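Local coordinates for SsfX3 (Streptomyces sp. SF2575, PDB 3SKV), which catalyses, as a salicylyl-acyltransferase of the GDSL/SGNH family, the transfer of a salicylyl group in a tetracycline biosynthetic pathway, at residues 186-192 against 218-224; 237-243 against 276-281; 248-254 against 286-292. The protein carries 1 engineered substitution. All blocks are in the same frame, centred on the assembly; numbering follows the deposited sequence.

Interaction 1 of 3, residues 186-192 against 218-224; sequences PHWIHYG and LDLQSLS
Trp188 and Leu218 share the largest buried areas of this pairing. With its CG swung opposite the backbone N (chi1 175°), the indole stands out from the sheet and leans forward along its own strand, and Leu218 CD1 comes obliquely within 3.7 Å of Trp188 CE3. The same methyl also rests against Trp188 CB, gripping the base of the side chain as well as the ring. Leu220 CD1 adds a looser touch, 4.2 Å from Trp188 CE3, while Leu209 and Ala212 of helix 208-216 close over the indole, whose NE1 is hydrogen-bonded to Ser249 OG on the next strand.

On the other side of the sheet Leu223 does the corresponding work. Its CD1 lies 3.8 Å from Ile189 CG2, and its CB is 4.1 Å from Tyr191 CD1, Tyr191 and Leu223 crossing at about a right angle. Leu239 and Ile240 of helix 234-242 cover this patch. Farther back on that face, His187 and Asp219 run side by side with ring and carboxylate planes 29° apart; His187 CE1 is 3.5 Å from Asp219 OD2, but the acid's firm partner is Arg86, through a salt bridge.

Between the two faces runs a parallel ladder in which Trp188 and His190 each give and receive a bond. A water at the edge of the His187 ring bridges His187 ND1 and Asp219 O. Past the ladder, Ser224 OG donates to Gly192 O at 2.7 Å.

Strand, helix 208-216 and strand make up a classic beta-alpha-beta unit, here at one edge of the parallel sheet of the SGNH fold. Gly192 opens the Gly-Asp-Ser signature that in GDSL enzymes carries the nucleophilic serine, and this strand leads into what is, as in other members of the family, probably the active site.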
loop_
_atom_site.group_PDB
_atom_site.type_symbol
_atom_site.label_atom_id
_atom_site.label_comp_id
_atom_site.label_asym_id
_atom_site.label_seq_id
_atom_site.Cartn_x
_atom_site.Cartn_y
_atom_site.Cartn_z
ATOM N N PRO A 186 -7.801 -14.012 -1.606
ATOM C CA PRO A 186 -7.050 -13.784 -2.859
ATOM C C PRO A 186 -6.082 -12.612 -2.690
ATOM O O PRO A 186 -6.368 -11.660 -1.963
ATOM C CB PRO A 186 -8.145 -13.477 -3.881
ATOM C CG PRO A 186 -9.438 -13.908 -3.232
ATOM C CD PRO A 186 -9.246 -13.740 -1.780
ATOM N N HIS A 187 -4.936 -12.692 -3.348
ATOM C CA HIS A 187 -3.911 -11.664 -3.244
ATOM C C HIS A 187 -4.130 -10.540 -4.205
ATOM O O HIS A 187 -4.317 -10.773 -5.408
ATOM C CB HIS A 187 -2.501 -12.243 -3.437
ATOM C CG HIS A 187 -2.102 -13.175 -2.358
ATOM N ND1 HIS A 187 -1.487 -12.715 -1.213
ATOM C CD2 HIS A 187 -2.255 -14.514 -2.273
ATOM C CE1 HIS A 187 -1.286 -13.787 -0.462
ATOM N NE2 HIS A 187 -1.724 -14.894 -1.061
ATOM N N TRP A 188 -4.058 -9.311 -3.684
ATOM C CA TRP A 188 -4.160 -8.128 -4.509
ATOM C C TRP A 188 -2.904 -7.285 -4.419
ATOM O O TRP A 188 -2.619 -6.713 -3.366
ATOM C CB TRP A 188 -5.422 -7.303 -4.214
ATOM C CG TRP A 188 -5.481 -6.006 -4.975
ATOM C CD1 TRP A 188 -4.959 -5.747 -6.216
ATOM C CD2 TRP A 188 -6.068 -4.779 -4.521
ATOM N NE1 TRP A 188 -5.199 -4.442 -6.567
ATOM C CE2 TRP A 188 -5.888 -3.824 -5.549
ATOM C CE3 TRP A 188 -6.783 -4.406 -3.359
ATOM C CZ2 TRP A 188 -6.388 -2.517 -5.449
ATOM C CZ3 TRP A 188 -7.270 -3.109 -3.257
ATOM C CH2 TRP A 188 -7.058 -2.175 -4.286
ATOM N N ILE A 189 -2.154 -7.215 -5.546
ATOM C CA ILE A 189 -0.957 -6.395 -5.667
ATOM C C ILE A 189 -1.308 -5.079 -6.343
ATOM O O ILE A 189 -1.859 -5.083 -7.457
ATOM C CB ILE A 189 0.221 -7.094 -6.402
ATOM C CG1 ILE A 189 0.548 -8.477 -5.798
ATOM C CG2 ILE A 189 1.470 -6.153 -6.427
ATOM C CD1 ILE A 189 1.777 -9.163 -6.458
ATOM N N HIS A 190 -0.987 -3.945 -5.672
ATOM C CA HIS A 190 -1.200 -2.633 -6.273
ATOM C C HIS A 190 0.162 -1.923 -6.404
ATOM O O HIS A 190 0.906 -1.800 -5.428
ATOM C CB HIS A 190 -2.251 -1.762 -5.557
ATOM C CG HIS A 190 -2.404 -0.419 -6.203
ATOM N ND1 HIS A 190 -3.128 -0.260 -7.393
ATOM C CD2 HIS A 190 -1.828 0.767 -5.876
ATOM C CE1 HIS A 190 -2.978 1.012 -7.736
ATOM N NE2 HIS A 190 -2.211 1.675 -6.844
ATOM N N TYR A 191 0.474 -1.483 -7.635
ATOM C CA TYR A 191 1.714 -0.762 -7.931
ATOM C C TYR A 191 1.418 0.592 -8.571
ATOM O O TYR A 191 0.528 0.704 -9.394
ATOM C CB TYR A 191 2.611 -1.611 -8.859
ATOM C CG TYR A 191 3.832 -0.892 -9.377
ATOM C CD1 TYR A 191 4.995 -0.814 -8.618
ATOM C CD2 TYR A 191 3.827 -0.280 -10.625
ATOM C CE1 TYR A 191 6.108 -0.106 -9.069
ATOM C CE2 TYR A 191 4.942 0.417 -11.093
ATOM C CZ TYR A 191 6.077 0.502 -10.310
ATOM O OH TYR A 191 7.193 1.137 -10.786
ATOM N N GLY A 192 2.203 1.588 -8.239
ATOM C CA GLY A 192 2.077 2.894 -8.873
ATOM C C GLY A 192 1.622 4.055 -8.013
ATOM O O GLY A 192 1.711 4.015 -6.783
ATOM N N LEU A 218 -9.847 -8.996 0.080
ATOM C CA LEU A 218 -8.553 -9.225 -0.559
ATOM C C LEU A 218 -7.380 -9.059 0.386
ATOM O O LEU A 218 -7.405 -8.210 1.278
ATOM C CB LEU A 218 -8.358 -8.285 -1.766
ATOM C CG LEU A 218 -9.376 -8.366 -2.907
ATOM C CD1 LEU A 218 -9.235 -7.178 -3.820
ATOM C CD2 LEU A 218 -9.239 -9.673 -3.694
ATOM N N ASP A 219 -6.352 -9.873 0.191
ATOM C CA ASP A 219 -5.108 -9.777 0.931
ATOM C C ASP A 219 -4.192 -8.778 0.137
ATOM O O ASP A 219 -3.520 -9.135 -0.844
ATOM C CB ASP A 219 -4.451 -11.158 1.049
ATOM C CG ASP A 219 -3.229 -11.228 1.933
ATOM O OD1 ASP A 219 -2.633 -10.164 2.221
ATOM O OD2 ASP A 219 -2.838 -12.352 2.303
ATOM N N LEU A 220 -4.211 -7.528 0.574
ATOM C CA LEU A 220 -3.448 -6.445 -0.018
ATOM C C LEU A 220 -1.927 -6.562 0.132
ATOM O O LEU A 220 -1.429 -6.997 1.172
ATOM C CB LEU A 220 -3.932 -5.115 0.588
ATOM C CG LEU A 220 -3.115 -3.863 0.286
ATOM C CD1 LEU A 220 -3.258 -3.472 -1.191
ATOM C CD2 LEU A 220 -3.511 -2.740 1.197
ATOM N N GLN A 221 -1.255 -6.080 -0.908
ATOM C CA GLN A 221 0.181 -5.899 -0.976
ATOM C C GLN A 221 0.426 -4.633 -1.801
ATOM O O GLN A 221 0.213 -4.613 -3.004
ATOM C CB GLN A 221 0.878 -7.094 -1.612
ATOM C CG GLN A 221 2.366 -6.879 -1.823
ATOM C CD GLN A 221 3.161 -6.901 -0.530
ATOM O OE1 GLN A 221 3.189 -7.903 0.174
ATOM N NE2 GLN A 221 3.819 -5.796 -0.224
ATOM N N SER A 222 0.858 -3.578 -1.124
ATOM C CA SER A 222 1.146 -2.287 -1.727
ATOM C C SER A 222 2.608 -2.226 -2.120
ATOM O O SER A 222 3.493 -2.540 -1.316
ATOM C CB SER A 222 0.842 -1.159 -0.741
ATOM O OG SER A 222 1.337 0.091 -1.220
ATOM N N LEU A 223 2.860 -1.845 -3.357
ATOM C CA LEU A 223 4.177 -1.595 -3.908
ATOM C C LEU A 223 4.129 -0.178 -4.483
ATOM O O LEU A 223 4.745 0.124 -5.507
ATOM C CB LEU A 223 4.578 -2.634 -4.964
ATOM C CG LEU A 223 4.753 -4.069 -4.500
ATOM C CD1 LEU A 223 5.027 -4.956 -5.644
ATOM C CD2 LEU A 223 5.867 -4.206 -3.502
ATOM N N SER A 224 3.364 0.690 -3.796
ATOM C CA SER A 224 3.204 2.125 -4.033
ATOM C C SER A 224 4.274 2.854 -3.212
ATOM O O SER A 224 4.252 2.813 -1.981
ATOM C CB SER A 224 1.828 2.589 -3.571
ATOM O OG SER A 224 0.892 2.611 -4.637
HETATM O O HOH W 1 -0.968 -10.033 -0.878
#

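Interaction 2 of 3, residues 237-243 against 276-281; sequences ARLIRDL and IIRERH
The side chain of Arg241 leaves its helix extended (chi1 179°) and then kinks at chi3 (59°), a course that carries its methylene groups across those of Arg280 and turns its guanidinium between Asp242 and Glu279. Arg280, bent at chi2 and chi3, reaches across to the same aspartate. Where the two arginine stems cross, Arg241 CG and Arg280 CG are 3.4 Å apart.

Asp242 is held from both sides of the contact. Arg241 meets it side-on, NE on OD1 and NH2 on OD2, the second bond spanning 3.0 Å from Arg241 NH2 to Asp242 OD2. Arg280 brings NE and NH2 to one oxygen, each 3.1 Å from Asp242 OD1, which thus accepts three bonds. Arg241 NH1 also reaches Glu279 OE1 at 3.0 Å, the two planar groups nearly coplanar. Replacing Arg241 with an alanine would probably leave Glu279 without this charge partner and free Asp242 OD2 of its restraint, letting the carboxylate turn about Arg280.

Deeper in, Ile240 CG2 packs 3.8 Å from Ile277 CG1, and His281 NE2 donates to Ile240 O across 3.1 Å, in the plane of its ring. Leu243 N reaches that carbonyl from the opposite face. The chemistry is therefore layered: two helix ends meet through isoleucines and a histidine-bound carbonyl inside, and through an alternating network of two acids and two arginines toward solvent.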
loop_
_atom_site.group_PDB
_atom_site.type_symbol
_atom_site.label_atom_id
_atom_site.label_comp_id
_atom_site.label_asym_id
_atom_site.label_seq_id
_atom_site.Cartn_x
_atom_site.Cartn_y
_atom_site.Cartn_z
ATOM N N ALA A 237 8.669 -5.029 -11.540
ATOM C CA ALA A 237 7.963 -6.012 -12.366
ATOM C C ALA A 237 8.405 -7.430 -11.962
ATOM O O ALA A 237 7.564 -8.332 -11.876
ATOM C CB ALA A 237 8.267 -5.780 -13.836
ATOM N N ARG A 238 9.731 -7.622 -11.730
ATOM C CA ARG A 238 10.306 -8.895 -11.270
ATOM C C ARG A 238 9.760 -9.259 -9.884
ATOM O O ARG A 238 9.469 -10.419 -9.628
ATOM C CB ARG A 238 11.823 -8.818 -11.235
ATOM C CG ARG A 238 12.471 -8.736 -12.632
ATOM C CD ARG A 238 13.981 -8.568 -12.537
ATOM N NE ARG A 238 14.638 -9.844 -12.273
ATOM C CZ ARG A 238 15.099 -10.249 -11.093
ATOM N NH1 ARG A 238 15.008 -9.459 -10.029
ATOM N NH2 ARG A 238 15.671 -11.437 -10.973
ATOM N N LEU A 239 9.612 -8.255 -8.995
ATOM C CA LEU A 239 9.054 -8.408 -7.662
ATOM C C LEU A 239 7.589 -8.878 -7.762
ATOM O O LEU A 239 7.241 -9.903 -7.176
ATOM C CB LEU A 239 9.170 -7.086 -6.871
ATOM C CG LEU A 239 8.810 -7.132 -5.373
ATOM C CD1 LEU A 239 9.554 -8.255 -4.656
ATOM C CD2 LEU A 239 9.131 -5.860 -4.710
ATOM N N ILE A 240 6.762 -8.169 -8.537
ATOM C CA ILE A 240 5.368 -8.529 -8.764
ATOM C C ILE A 240 5.259 -9.965 -9.285
ATOM O O ILE A 240 4.443 -10.740 -8.774
ATOM C CB ILE A 240 4.674 -7.514 -9.697
ATOM C CG1 ILE A 240 4.589 -6.122 -9.024
ATOM C CG2 ILE A 240 3.280 -8.031 -10.116
ATOM C CD1 ILE A 240 4.228 -4.960 -9.927
ATOM N N ARG A 241 6.091 -10.312 -10.283
ATOM C CA ARG A 241 6.154 -11.630 -10.901
ATOM C C ARG A 241 6.444 -12.717 -9.849
ATOM O O ARG A 241 5.867 -13.808 -9.921
ATOM C CB ARG A 241 7.277 -11.632 -11.958
ATOM C CG ARG A 241 7.472 -12.956 -12.669
ATOM C CD ARG A 241 8.821 -13.103 -13.326
ATOM N NE ARG A 241 9.900 -12.989 -12.357
ATOM C CZ ARG A 241 11.170 -12.788 -12.678
ATOM N NH1 ARG A 241 11.526 -12.624 -13.950
ATOM N NH2 ARG A 241 12.088 -12.699 -11.731
ATOM N N ASP A 242 7.357 -12.414 -8.894
ATOM C CA ASP A 242 7.785 -13.360 -7.875
ATOM C C ASP A 242 6.905 -13.396 -6.612
ATOM O O ASP A 242 7.130 -14.202 -5.722
ATOM C CB ASP A 242 9.288 -13.167 -7.583
ATOM C CG ASP A 242 10.202 -13.388 -8.804
ATOM O OD1 ASP A 242 9.845 -14.212 -9.681
ATOM O OD2 ASP A 242 11.264 -12.725 -8.884
ATOM N N LEU A 243 5.859 -12.578 -6.576
ATOM C CA LEU A 243 4.904 -12.469 -5.469
ATOM C C LEU A 243 3.597 -13.229 -5.797
ATOM O O LEU A 243 3.228 -13.254 -6.967
ATOM C CB LEU A 243 4.589 -10.975 -5.283
ATOM C CG LEU A 243 5.092 -10.220 -4.045
ATOM C CD1 LEU A 243 6.215 -10.899 -3.354
ATOM C CD2 LEU A 243 5.486 -8.821 -4.383
ATOM N N ILE A 276 7.065 -9.383 -18.143
ATOM C CA ILE A 276 7.838 -9.941 -17.036
ATOM C C ILE A 276 6.868 -10.580 -16.029
ATOM O O ILE A 276 7.105 -11.697 -15.577
ATOM C CB ILE A 276 8.759 -8.868 -16.358
ATOM C CG1 ILE A 276 9.917 -8.449 -17.299
ATOM C CG2 ILE A 276 9.294 -9.360 -14.965
ATOM C CD1 ILE A 276 10.550 -7.057 -16.914
ATOM N N ILE A 277 5.780 -9.877 -15.691
ATOM C CA ILE A 277 4.757 -10.353 -14.746
ATOM C C ILE A 277 4.110 -11.655 -15.274
ATOM O O ILE A 277 3.932 -12.614 -14.513
ATOM C CB ILE A 277 3.702 -9.229 -14.553
ATOM C CG1 ILE A 277 4.293 -8.029 -13.744
ATOM C CG2 ILE A 277 2.408 -9.787 -13.938
ATOM C CD1 ILE A 277 3.389 -6.728 -13.746
ATOM N N ARG A 278 3.788 -11.667 -16.596
ATOM C CA ARG A 278 3.134 -12.753 -17.296
ATOM C C ARG A 278 3.926 -14.051 -17.317
ATOM O O ARG A 278 3.330 -15.110 -17.555
ATOM C CB ARG A 278 2.718 -12.332 -18.715
ATOM C CG ARG A 278 1.443 -11.495 -18.753
ATOM C CD ARG A 278 0.206 -12.368 -18.810
ATOM N NE ARG A 278 -1.000 -11.544 -18.836
ATOM C CZ ARG A 278 -1.837 -11.354 -17.817
ATOM N NH1 ARG A 278 -1.615 -11.939 -16.642
ATOM N NH2 ARG A 278 -2.898 -10.570 -17.960
ATOM N N GLU A 279 5.252 -13.996 -17.052
ATOM C CA GLU A 279 6.072 -15.206 -17.006
ATOM C C GLU A 279 5.571 -16.138 -15.892
ATOM O O GLU A 279 5.538 -17.344 -16.108
ATOM C CB GLU A 279 7.540 -14.869 -16.775
ATOM C CG GLU A 279 8.221 -14.145 -17.907
ATOM C CD GLU A 279 9.546 -13.475 -17.567
ATOM O OE1 GLU A 279 10.015 -13.581 -16.410
ATOM O OE2 GLU A 279 10.116 -12.830 -18.473
ATOM N N ARG A 280 5.159 -15.571 -14.726
ATOM C CA ARG A 280 4.670 -16.318 -13.560
ATOM C C ARG A 280 3.172 -16.132 -13.257
ATOM O O ARG A 280 2.605 -16.938 -12.526
ATOM C CB ARG A 280 5.566 -16.116 -12.314
ATOM C CG ARG A 280 7.068 -16.282 -12.602
ATOM C CD ARG A 280 7.792 -17.270 -11.728
ATOM N NE ARG A 280 8.298 -16.717 -10.479
ATOM C CZ ARG A 280 8.269 -17.357 -9.310
ATOM N NH1 ARG A 280 7.707 -18.557 -9.213
ATOM N NH2 ARG A 280 8.787 -16.794 -8.227
ATOM N N HIS A 281 2.525 -15.106 -13.847
ATOM C CA HIS A 281 1.090 -14.842 -13.725
ATOM C C HIS A 281 0.508 -14.784 -15.145
ATOM O O HIS A 281 0.198 -13.694 -15.635
ATOM C CB HIS A 281 0.819 -13.533 -12.946
ATOM C CG HIS A 281 1.445 -13.486 -11.595
ATOM N ND1 HIS A 281 1.117 -14.408 -10.611
ATOM C CD2 HIS A 281 2.381 -12.640 -11.108
ATOM C CE1 HIS A 281 1.861 -14.098 -9.569
ATOM N NE2 HIS A 281 2.628 -13.035 -9.813
HETATM O O HOH W 2 8.738 -16.374 -5.565
#

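Interaction 3 of 3, residues 248-254 against 286-292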
loop_
_atom_site.group_PDB
_atom_site.type_symbol
_atom_site.label_atom_id
_atom_site.label_comp_id
_atom_site.label_asym_id
_atom_site.label_seq_id
_atom_site.Cartn_x
_atom_site.Cartn_y
_atom_site.Cartn_z
ATOM N N ILE A 248 -3.781 -7.915 -10.068
ATOM C CA ILE A 248 -2.686 -6.963 -10.153
ATOM C C ILE A 248 -3.192 -5.659 -10.749
ATOM O O ILE A 248 -3.811 -5.671 -11.803
ATOM C CB ILE A 248 -1.466 -7.530 -10.932
ATOM C CG1 ILE A 248 -0.954 -8.830 -10.290
ATOM C CG2 ILE A 248 -0.330 -6.464 -11.067
ATOM C CD1 ILE A 248 -0.155 -9.756 -11.203
ATOM N N SER A 249 -2.904 -4.532 -10.094
ATOM C CA SER A 249 -3.269 -3.216 -10.625
ATOM C C SER A 249 -2.059 -2.337 -10.621
ATOM O O SER A 249 -1.316 -2.307 -9.637
ATOM C CB SER A 249 -4.446 -2.583 -9.872
ATOM O OG SER A 249 -4.325 -2.570 -8.460
ATOM N N LEU A 250 -1.813 -1.691 -11.773
ATOM C CA LEU A 250 -0.690 -0.794 -12.026
ATOM C C LEU A 250 -1.204 0.564 -12.453
ATOM O O LEU A 250 -1.922 0.642 -13.450
ATOM C CB LEU A 250 0.213 -1.352 -13.171
ATOM C CG LEU A 250 0.568 -2.865 -13.187
ATOM C CD1 LEU A 250 1.246 -3.222 -14.467
ATOM C CD2 LEU A 250 1.473 -3.255 -12.008
ATOM N N ARG A 251 -0.820 1.631 -11.757
ATOM C CA ARG A 251 -1.204 2.978 -12.186
ATOM C C ARG A 251 0.032 3.793 -12.433
ATOM O O ARG A 251 0.825 4.028 -11.526
ATOM C CB ARG A 251 -2.161 3.685 -11.243
ATOM C CG ARG A 251 -3.127 4.523 -12.061
ATOM C CD ARG A 251 -3.911 5.566 -11.303
ATOM N NE ARG A 251 -4.096 5.188 -9.918
ATOM C CZ ARG A 251 -5.071 4.416 -9.468
ATOM N NH1 ARG A 251 -6.003 3.960 -10.297
ATOM N NH2 ARG A 251 -5.124 4.094 -8.189
ATOM N N VAL A 252 0.249 4.145 -13.683
ATOM C CA VAL A 252 1.466 4.858 -14.113
ATOM C C VAL A 252 1.179 5.987 -15.096
ATOM O O VAL A 252 0.055 6.091 -15.580
ATOM C CB VAL A 252 2.508 3.842 -14.671
ATOM C CG1 VAL A 252 3.039 2.943 -13.547
ATOM C CG2 VAL A 252 1.909 2.988 -15.812
ATOM N N GLY A 253 2.195 6.800 -15.395
ATOM C CA GLY A 253 2.105 7.919 -16.317
ATOM C C GLY A 253 2.684 9.209 -15.770
ATOM O O GLY A 253 3.787 9.601 -16.151
ATOM N N THR A 254 1.957 9.864 -14.860
ATOM C CA THR A 254 2.285 11.156 -14.232
ATOM C C THR A 254 3.632 11.258 -13.553
ATOM O O THR A 254 4.321 12.248 -13.766
ATOM C CB THR A 254 1.106 11.703 -13.411
ATOM O OG1 THR A 254 0.021 11.874 -14.322
ATOM C CG2 THR A 254 1.413 13.058 -12.732
ATOM N N ILE A 286 -4.658 -8.285 -14.947
ATOM C CA ILE A 286 -3.758 -7.141 -14.821
ATOM C C ILE A 286 -4.549 -5.921 -15.271
ATOM O O ILE A 286 -5.058 -5.871 -16.409
ATOM C CB ILE A 286 -2.420 -7.286 -15.608
ATOM C CG1 ILE A 286 -1.569 -8.482 -15.086
ATOM C CG2 ILE A 286 -1.611 -5.955 -15.537
ATOM C CD1 ILE A 286 -0.382 -8.782 -15.961
ATOM N N VAL A 287 -4.684 -4.956 -14.361
ATOM C CA VAL A 287 -5.396 -3.721 -14.612
ATOM C C VAL A 287 -4.384 -2.628 -14.830
ATOM O O VAL A 287 -3.607 -2.280 -13.940
ATOM C CB VAL A 287 -6.424 -3.413 -13.501
ATOM C CG1 VAL A 287 -7.136 -2.119 -13.779
ATOM C CG2 VAL A 287 -7.419 -4.552 -13.369
ATOM N N LEU A 288 -4.376 -2.126 -16.051
ATOM C CA LEU A 288 -3.500 -1.059 -16.526
ATOM C C LEU A 288 -4.218 0.265 -16.351
ATOM O O LEU A 288 -5.164 0.598 -17.081
ATOM C CB LEU A 288 -3.188 -1.326 -17.988
ATOM C CG LEU A 288 -1.762 -1.707 -18.297
ATOM C CD1 LEU A 288 -1.165 -2.695 -17.281
ATOM C CD2 LEU A 288 -1.653 -2.217 -19.694
ATOM N N GLY A 289 -3.807 0.965 -15.314
ATOM C CA GLY A 289 -4.424 2.221 -14.940
ATOM C C GLY A 289 -3.674 3.433 -15.419
ATOM O O GLY A 289 -2.473 3.553 -15.204
ATOM N N SER A 290 -4.387 4.339 -16.080
ATOM C CA SER A 290 -3.809 5.605 -16.469
ATOM C C SER A 290 -3.882 6.440 -15.213
ATOM O O SER A 290 -4.724 6.188 -14.343
ATOM C CB SER A 290 -4.593 6.258 -17.606
ATOM O OG SER A 290 -5.957 6.407 -17.279
ATOM N N SER A 291 -3.005 7.409 -15.100
ATOM C CA SER A 291 -3.014 8.277 -13.939
ATOM C C SER A 291 -4.364 8.975 -13.657
ATOM O O SER A 291 -5.123 9.392 -14.555
ATOM C CB SER A 291 -1.890 9.292 -14.048
ATOM O OG SER A 291 -0.662 8.590 -13.928
ATOM N N VAL A 292 -4.654 9.054 -12.376
ATOM C CA VAL A 292 -5.795 9.748 -11.789
ATOM C C VAL A 292 -5.633 11.288 -12.082
ATOM O O VAL A 292 -4.532 11.746 -12.384
ATOM C CB VAL A 292 -5.700 9.320 -10.299
ATOM C CG1 VAL A 292 -5.713 10.463 -9.301
ATOM C CG2 VAL A 292 -6.691 8.214 -9.963
HETATM O O HOH W 3 -6.516 4.249 -13.166
HETATM O O HOH W 4 -1.200 7.659 -17.233
#
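Strands 248-252 and 286-290 run parallel, their axes 4.6 Å apart at closest and 13° from aligned, stitched by backbone bonds from Ile248 O through to Val252 N. Leu250 and Leu288 lie side by side on one face, Leu250 CD1 being 3.7 Å from Leu288 CD1, and the same methyl brushes Ile286 CG2.

On the reverse face the Arg251 stem leans toward Gly289, where a beta carbon would collide with Arg251 CG. The arginine stem follows the chain onward, Arg251 CD 3.2 Å from Ser290 O, until Val292 CG2 covers one face of the guanidinium. A water in the guanidinium plane joins Arg251 NH1 to Ser290 O, while NE is salt-bridged to Asp193. Beyond the strands, Ser291 OG takes an almost straight bond (178°) from Thr254 N, 3.1 Å away, just after Gly253 at the N-cap of helix 254-257; a weak bond runs from the hydroxyl to Val252 O.

Helices 266-278 and 308-324 cover the leucine face, and helix 361-377 lies over Ser249, Arg251 and Val287. Strand 187-192 flanks 248-252, and strand 330-333 flanks 286-290, placing this pair inside the five-stranded sheet.

How the interactions relate
Interactions 1 and 3 are buried pairings in one parallel sheet, joined where strand 187-192 bonds to strand 247-252; interaction 2 is partly buried and ties together the ends of two helices that pack on that sheet. Its chain order interlocks with interaction 3, helix 234-242 leading to strand 247-252 and helix 266-278 to strand 286-290. The seams of interaction 2 with the other two are largely apolar: Ile240 meets Ile189 and Leu223 of interaction 1, and Ile277 meets Ile248 and Ile286 of interaction 3. The principle illustrated is that backbone ladders and aliphatic contacts dominate inside the sheet, whereas salt bridges are networked between helix ends and come singly on strands, as Asp219 with Arg86 and Arg251 with Asp193.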